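Local structure of diphosphomevalonate decarboxylase, putative (Trypanosoma brucei, 2HKE) at residues K18-R23 / K201-S206; L29-N34 / L139-S144. The protein probably catalyses the ATP-dependent decarboxylation of (R)-5-diphosphomevalonate to isopentenyl diphosphate, a step of the mevalonate pathway to isoprenoids and sterols. The protein carries 1 engineered substitution. All blocks are in the same frame, centred on the assembly; numbering follows the deposited sequence.

Interaction 1: residues K18-R23 / K201-S206; sequences KYWGKR and KGMQQS. With SO4 (sulfate ion), chain C.
Gln-204 reads the backbone of Lys-22 with both arms of its amide. Its OE1 accepts the Lys-22 N-H at 2.7 Å in a nearly straight bond (176°), and its NE2 donates to Lys-22 O at 3.1 Å, so the amide's rotation is fixed by a donor and an acceptor of one residue. A third polar bond runs from Trp-20 NE1 to Ser-206 OG, 2.9 Å, with the oxygen close to the indole plane; Ser-206 OG also bonds to Thr-258. The Gly-21 N-H meets Met-203 SD only weakly.

The apolar evidence centres on Met-203. Its CB sits over the six-membered ring of Trp-20, 3.7 Å from the centroid and 16° off the normal, a CH-pi contact. With CG held between backbone N and carbonyl carbon (chi1 67°) and the chain bent at its last torsion, CE is brought over the face of the Tyr-19 ring, 4.1 Å from its centroid, while SD approaches obliquely in a Met-aromatic contact.

Ionic and polar contacts gather at the hydroxyl edge of that ring. Lys-22 NZ donates to Tyr-19 OH, and the pair holds a sulfate, probably from the crystallisation liquor: NZ bonds to SO4 O1 and OH to SO4 O4, each at 2.6 Å, with O4 in the ring plane. Thr-200, Arg-77 and Gly-145 also bond to the anion. Helix 199-209 thus packs, from the C-terminal GHMP-type domain, on a loop of the N-terminal S5-like domain, and the sulfate pocket at this junction is consistent with the diphosphate-binding site of the substrate in mevalonate diphosphate decarboxylases.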
loop_
_atom_site.group_PDB
_atom_site.type_symbol
_atom_site.label_atom_id
_atom_site.label_comp_id
_atom_site.label_asym_id
_atom_site.label_seq_id
_atom_site.Cartn_x
_atom_site.Cartn_y
_atom_site.Cartn_z
ATOM N N LYS A 18 -3.668 0.947 10.301
ATOM C CA LYS A 18 -2.910 2.044 9.717
ATOM C C LYS A 18 -1.581 2.469 10.345
ATOM O O LYS A 18 -1.463 2.579 11.556
ATOM C CB LYS A 18 -3.813 3.256 9.655
ATOM C CG LYS A 18 -5.167 3.007 8.950
ATOM C CD LYS A 18 -4.936 2.693 7.487
ATOM C CE LYS A 18 -6.233 2.617 6.690
ATOM N NZ LYS A 18 -5.989 2.322 5.207
ATOM N N TYR A 19 -0.623 2.780 9.472
ATOM C CA TYR A 19 0.577 3.500 9.831
ATOM C C TYR A 19 0.246 5.008 9.734
ATOM O O TYR A 19 -0.087 5.491 8.686
ATOM C CB TYR A 19 1.685 3.130 8.852
ATOM C CG TYR A 19 2.885 4.068 8.743
ATOM C CD1 TYR A 19 3.539 4.528 9.880
ATOM C CD2 TYR A 19 3.394 4.436 7.493
ATOM C CE1 TYR A 19 4.634 5.372 9.773
ATOM C CE2 TYR A 19 4.505 5.244 7.372
ATOM C CZ TYR A 19 5.099 5.732 8.494
ATOM O OH TYR A 19 6.203 6.512 8.370
ATOM N N TRP A 20 0.340 5.746 10.849
ATOM C CA TRP A 20 0.145 7.166 10.830
ATOM C C TRP A 20 0.837 7.722 12.052
ATOM O O TRP A 20 0.279 7.749 13.120
ATOM C CB TRP A 20 -1.337 7.530 10.799
ATOM C CG TRP A 20 -1.596 8.960 10.415
ATOM C CD1 TRP A 20 -2.069 9.954 11.215
ATOM C CD2 TRP A 20 -1.494 9.495 9.119
ATOM N NE1 TRP A 20 -2.205 11.128 10.493
ATOM C CE2 TRP A 20 -1.867 10.857 9.193
ATOM C CE3 TRP A 20 -1.087 8.978 7.883
ATOM C CZ2 TRP A 20 -1.835 11.688 8.090
ATOM C CZ3 TRP A 20 -1.042 9.842 6.788
ATOM C CH2 TRP A 20 -1.412 11.175 6.913
ATOM N N GLY A 21 2.099 8.094 11.870
ATOM C CA GLY A 21 2.934 8.660 12.892
ATOM C C GLY A 21 4.265 7.956 13.102
ATOM O O GLY A 21 4.310 6.714 13.274
ATOM N N LYS A 22 5.334 8.748 13.144
ATOM C CA LYS A 22 6.640 8.290 13.577
ATOM C C LYS A 22 6.916 8.696 15.032
ATOM O O LYS A 22 6.673 9.855 15.422
ATOM C CB LYS A 22 7.732 8.838 12.668
ATOM C CG LYS A 22 7.561 8.424 11.193
ATOM C CD LYS A 22 8.513 9.176 10.303
ATOM C CE LYS A 22 8.385 8.935 8.792
ATOM N NZ LYS A 22 7.088 9.331 8.280
ATOM N N ARG A 23 7.427 7.754 15.808
ATOM C CA ARG A 23 7.744 8.005 17.202
ATOM C C ARG A 23 9.017 8.820 17.425
ATOM O O ARG A 23 9.801 9.082 16.499
ATOM C CB ARG A 23 7.776 6.686 17.971
ATOM C CG ARG A 23 8.922 5.762 17.628
ATOM C CD ARG A 23 8.938 4.554 18.561
ATOM N NE ARG A 23 10.124 3.707 18.444
ATOM C CZ ARG A 23 10.200 2.579 17.731
ATOM N NH1 ARG A 23 9.203 2.198 16.957
ATOM N NH2 ARG A 23 11.314 1.862 17.730
ATOM N N LYS A 201 4.551 14.677 6.207
ATOM C CA LYS A 201 4.352 15.848 7.052
ATOM C C LYS A 201 3.065 15.770 7.867
ATOM O O LYS A 201 3.082 16.071 9.064
ATOM C CB LYS A 201 4.405 17.150 6.232
ATOM C CG LYS A 201 5.840 17.452 5.788
ATOM C CD LYS A 201 5.960 18.822 5.199
ATOM C CE LYS A 201 7.312 19.038 4.553
ATOM N NZ LYS A 201 7.277 20.384 3.830
ATOM N N GLY A 202 1.968 15.358 7.227
ATOM C CA GLY A 202 0.668 15.330 7.903
ATOM C C GLY A 202 0.650 14.431 9.117
ATOM O O GLY A 202 0.041 14.753 10.160
ATOM N N MET A 203 1.284 13.267 9.002
ATOM C CA MET A 203 1.210 12.303 10.093
ATOM C C MET A 203 1.882 12.857 11.344
ATOM O O MET A 203 1.409 12.619 12.463
ATOM C CB MET A 203 1.780 10.906 9.731
ATOM C CG MET A 203 3.249 10.818 9.483
ATOM S SD MET A 203 3.757 9.064 9.204
ATOM C CE MET A 203 3.033 8.754 7.604
ATOM N N GLN A 204 2.948 13.615 11.172
ATOM C CA GLN A 204 3.580 14.214 12.353
ATOM C C GLN A 204 2.707 15.390 12.877
ATOM O O GLN A 204 2.648 15.625 14.064
ATOM C CB GLN A 204 4.989 14.676 12.045
ATOM C CG GLN A 204 5.935 13.500 11.668
ATOM C CD GLN A 204 5.860 12.341 12.673
ATOM O OE1 GLN A 204 5.104 11.383 12.480
ATOM N NE2 GLN A 204 6.570 12.464 13.785
ATOM N N GLN A 205 2.024 16.084 11.994
ATOM C CA GLN A 205 1.117 17.139 12.448
ATOM C C GLN A 205 -0.013 16.526 13.263
ATOM O O GLN A 205 -0.400 17.032 14.304
ATOM C CB GLN A 205 0.620 17.940 11.252
ATOM C CG GLN A 205 0.044 19.306 11.616
ATOM C CD GLN A 205 1.058 20.298 12.210
ATOM O OE1 GLN A 205 2.290 20.101 12.135
ATOM N NE2 GLN A 205 0.530 21.392 12.806
ATOM N N SER A 206 -0.530 15.375 12.824
ATOM C CA SER A 206 -1.532 14.633 13.623
ATOM C C SER A 206 -0.988 14.219 14.963
ATOM O O SER A 206 -1.639 14.334 15.949
ATOM C CB SER A 206 -2.042 13.384 12.872
ATOM O OG SER A 206 -2.710 13.725 11.682
HETATM S S SO4 C . 6.897 7.814 5.090
HETATM O O1 SO4 C . 7.187 9.088 5.717
HETATM O O2 SO4 C . 5.477 7.694 4.858
HETATM O O3 SO4 C . 7.581 7.718 3.806
HETATM O O4 SO4 C . 7.308 6.723 5.976
#

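Interaction 2: residues L29-N34 / L139-S144; sequences LILPTN and LARLGS. With SO4 (sulfate ion), chain C.
Arg-141 grips Leu-29 side-on: NE and NH2 both donate to the single carbonyl oxygen Leu-29 O, at 3.0 and 2.9 Å. That oxygen lies within 3° of the guanidinium plane, so the two bonds share one edge of the group. The bend at chi3 (72°) swings the head of an otherwise extended chain round to this edge, and NH1 is taken by Cys-169 O. Over one face of the guanidinium lies Leu-31 CD2, 3.9 Å from Arg-141 NH2.

Packing is also tight just beside this grip, where the branch point of Ile-30 sits against the carbonyl oxygen of Arg-141. Its CB and CG1 each come to 3.2 Å of Arg-141 O, and CG2 is scarcely farther. The contact seats the loop between strands 5-15 and 36-40 on helix 136-143, within the S5-like N-terminal domain of the GHMP superfamily.

Toward Leu-29, which is partly exposed, the fit is slacker: the branch ends Leu-29 CD2 and Leu-142 CD2 approach only to 4.2 Å, although Leu-142 is itself covered by Met-81 and His-84 of helix 76-86. Farther along, at partly exposed Ser-144, direct contact between the segments fades, and a sulfate spans the interval, with Ser-144 OG 3.1 Å from SO4 O3 and Ile-30 CG2 3.6 Å from SO4 O4.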
loop_
_atom_site.group_PDB
_atom_site.type_symbol
_atom_site.label_atom_id
_atom_site.label_comp_id
_atom_site.label_asym_id
_atom_site.label_seq_id
_atom_site.Cartn_x
_atom_site.Cartn_y
_atom_site.Cartn_z
ATOM N N LEU A 29 15.179 7.374 10.778
ATOM C CA LEU A 29 15.125 5.897 10.704
ATOM C C LEU A 29 13.782 5.324 10.273
ATOM O O LEU A 29 13.761 4.163 9.850
ATOM C CB LEU A 29 15.562 5.235 12.012
ATOM C CG LEU A 29 17.045 5.470 12.357
ATOM C CD1 LEU A 29 17.297 4.946 13.736
ATOM C CD2 LEU A 29 17.971 4.777 11.354
ATOM N N ILE A 30 12.701 6.119 10.316
ATOM C CA ILE A 30 11.343 5.661 9.927
ATOM C C ILE A 30 10.892 4.561 10.925
ATOM O O ILE A 30 10.701 3.379 10.592
ATOM C CB ILE A 30 11.263 5.218 8.434
ATOM C CG1 ILE A 30 12.063 6.170 7.495
ATOM C CG2 ILE A 30 9.781 5.061 8.005
ATOM C CD1 ILE A 30 11.623 7.628 7.563
ATOM N N LEU A 31 10.674 4.995 12.162
ATOM C CA LEU A 31 10.241 4.135 13.257
ATOM C C LEU A 31 8.850 4.614 13.682
ATOM O O LEU A 31 8.670 5.800 14.005
ATOM C CB LEU A 31 11.216 4.188 14.461
ATOM C CG LEU A 31 12.681 4.134 14.098
ATOM C CD1 LEU A 31 13.511 4.242 15.374
ATOM C CD2 LEU A 31 12.968 2.841 13.383
ATOM N N PRO A 32 7.850 3.738 13.582
ATOM C CA PRO A 32 6.488 4.201 13.722
ATOM C C PRO A 32 6.023 4.227 15.184
ATOM O O PRO A 32 6.648 3.578 16.034
ATOM C CB PRO A 32 5.725 3.199 12.922
ATOM C CG PRO A 32 6.449 1.918 13.142
ATOM C CD PRO A 32 7.903 2.314 13.260
ATOM N N THR A 33 4.949 4.971 15.458
ATOM C CA THR A 33 4.333 4.948 16.800
ATOM C C THR A 33 3.596 3.656 17.125
ATOM O O THR A 33 3.355 3.355 18.296
ATOM C CB THR A 33 3.339 6.112 16.964
ATOM O OG1 THR A 33 2.410 6.132 15.856
ATOM C CG2 THR A 33 4.042 7.408 16.968
ATOM N N ASN A 34 3.174 2.898 16.103
ATOM C CA ASN A 34 2.394 1.687 16.337
ATOM C C ASN A 34 2.634 0.707 15.187
ATOM O O ASN A 34 3.149 1.105 14.116
ATOM C CB ASN A 34 0.902 2.028 16.438
ATOM C CG ASN A 34 0.415 2.869 15.273
ATOM O OD1 ASN A 34 0.457 4.108 15.355
ATOM N ND2 ASN A 34 0.007 2.208 14.141
ATOM N N LEU A 139 15.648 -2.186 4.788
ATOM C CA LEU A 139 16.183 -1.153 3.887
ATOM C C LEU A 139 15.067 -0.356 3.216
ATOM O O LEU A 139 15.168 0.853 3.055
ATOM C CB LEU A 139 17.066 -1.816 2.837
ATOM C CG LEU A 139 17.847 -0.829 2.017
ATOM C CD1 LEU A 139 18.815 -0.052 2.860
ATOM C CD2 LEU A 139 18.543 -1.563 0.841
ATOM N N ALA A 140 14.007 -1.043 2.806
ATOM C CA ALA A 140 12.848 -0.412 2.182
ATOM C C ALA A 140 12.232 0.626 3.142
ATOM O O ALA A 140 11.858 1.693 2.706
ATOM C CB ALA A 140 11.823 -1.467 1.812
ATOM N N ARG A 141 12.215 0.302 4.441
ATOM C CA ARG A 141 11.654 1.155 5.513
ATOM C C ARG A 141 12.311 2.507 5.543
ATOM O O ARG A 141 11.649 3.533 5.743
ATOM C CB ARG A 141 11.870 0.461 6.863
ATOM C CG ARG A 141 11.033 1.031 7.968
ATOM C CD ARG A 141 11.541 0.653 9.334
ATOM N NE ARG A 141 12.775 1.356 9.644
ATOM C CZ ARG A 141 13.922 0.815 10.009
ATOM N NH1 ARG A 141 14.045 -0.493 10.225
ATOM N NH2 ARG A 141 14.930 1.596 10.304
ATOM N N LEU A 142 13.626 2.521 5.297
ATOM C CA LEU A 142 14.381 3.780 5.211
ATOM C C LEU A 142 13.908 4.725 4.097
ATOM O O LEU A 142 14.137 5.928 4.162
ATOM C CB LEU A 142 15.877 3.496 5.021
ATOM C CG LEU A 142 16.528 2.905 6.275
ATOM C CD1 LEU A 142 17.993 2.517 5.940
ATOM C CD2 LEU A 142 16.486 3.810 7.540
ATOM N N GLY A 143 13.404 4.143 3.020
ATOM C CA GLY A 143 12.933 4.868 1.882
ATOM C C GLY A 143 11.525 5.319 2.109
ATOM O O GLY A 143 11.241 6.471 1.866
ATOM N N SER A 144 10.656 4.417 2.564
ATOM C CA SER A 144 9.260 4.746 2.916
ATOM C C SER A 144 8.766 3.714 3.897
ATOM O O SER A 144 8.927 2.512 3.708
ATOM C CB SER A 144 8.304 4.753 1.692
ATOM O OG SER A 144 7.018 5.116 2.124
HETATM S S SO4 C . 6.897 7.814 5.090
HETATM O O1 SO4 C . 7.187 9.088 5.717
HETATM O O2 SO4 C . 5.477 7.694 4.858
HETATM O O3 SO4 C . 7.581 7.718 3.806
HETATM O O4 SO4 C . 7.308 6.723 5.976
#

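In the fold
Interactions 1 and 2 have centres 12 Å apart and lie on the same side of the chain's centre. Both use the loop between strands 5-15 and 36-40: 18-23 is its early part and 29-34 its later one, joined by backbone bonds between Gly-21 and Thr-33 and between Arg-23 and Leu-31. Along the chain the order is 18-23, 29-34, 139-144, 201-206, so interaction 2 is nested inside the loop closed by interaction 1. The loop therefore meets helix 136-143 of its own N-terminal domain on one hand and helix 199-209 of the C-terminal domain on the other. Both contacts touch one sulfate, which places this anion pocket, probably a substrate phosphate site, where the two helices and the loop converge.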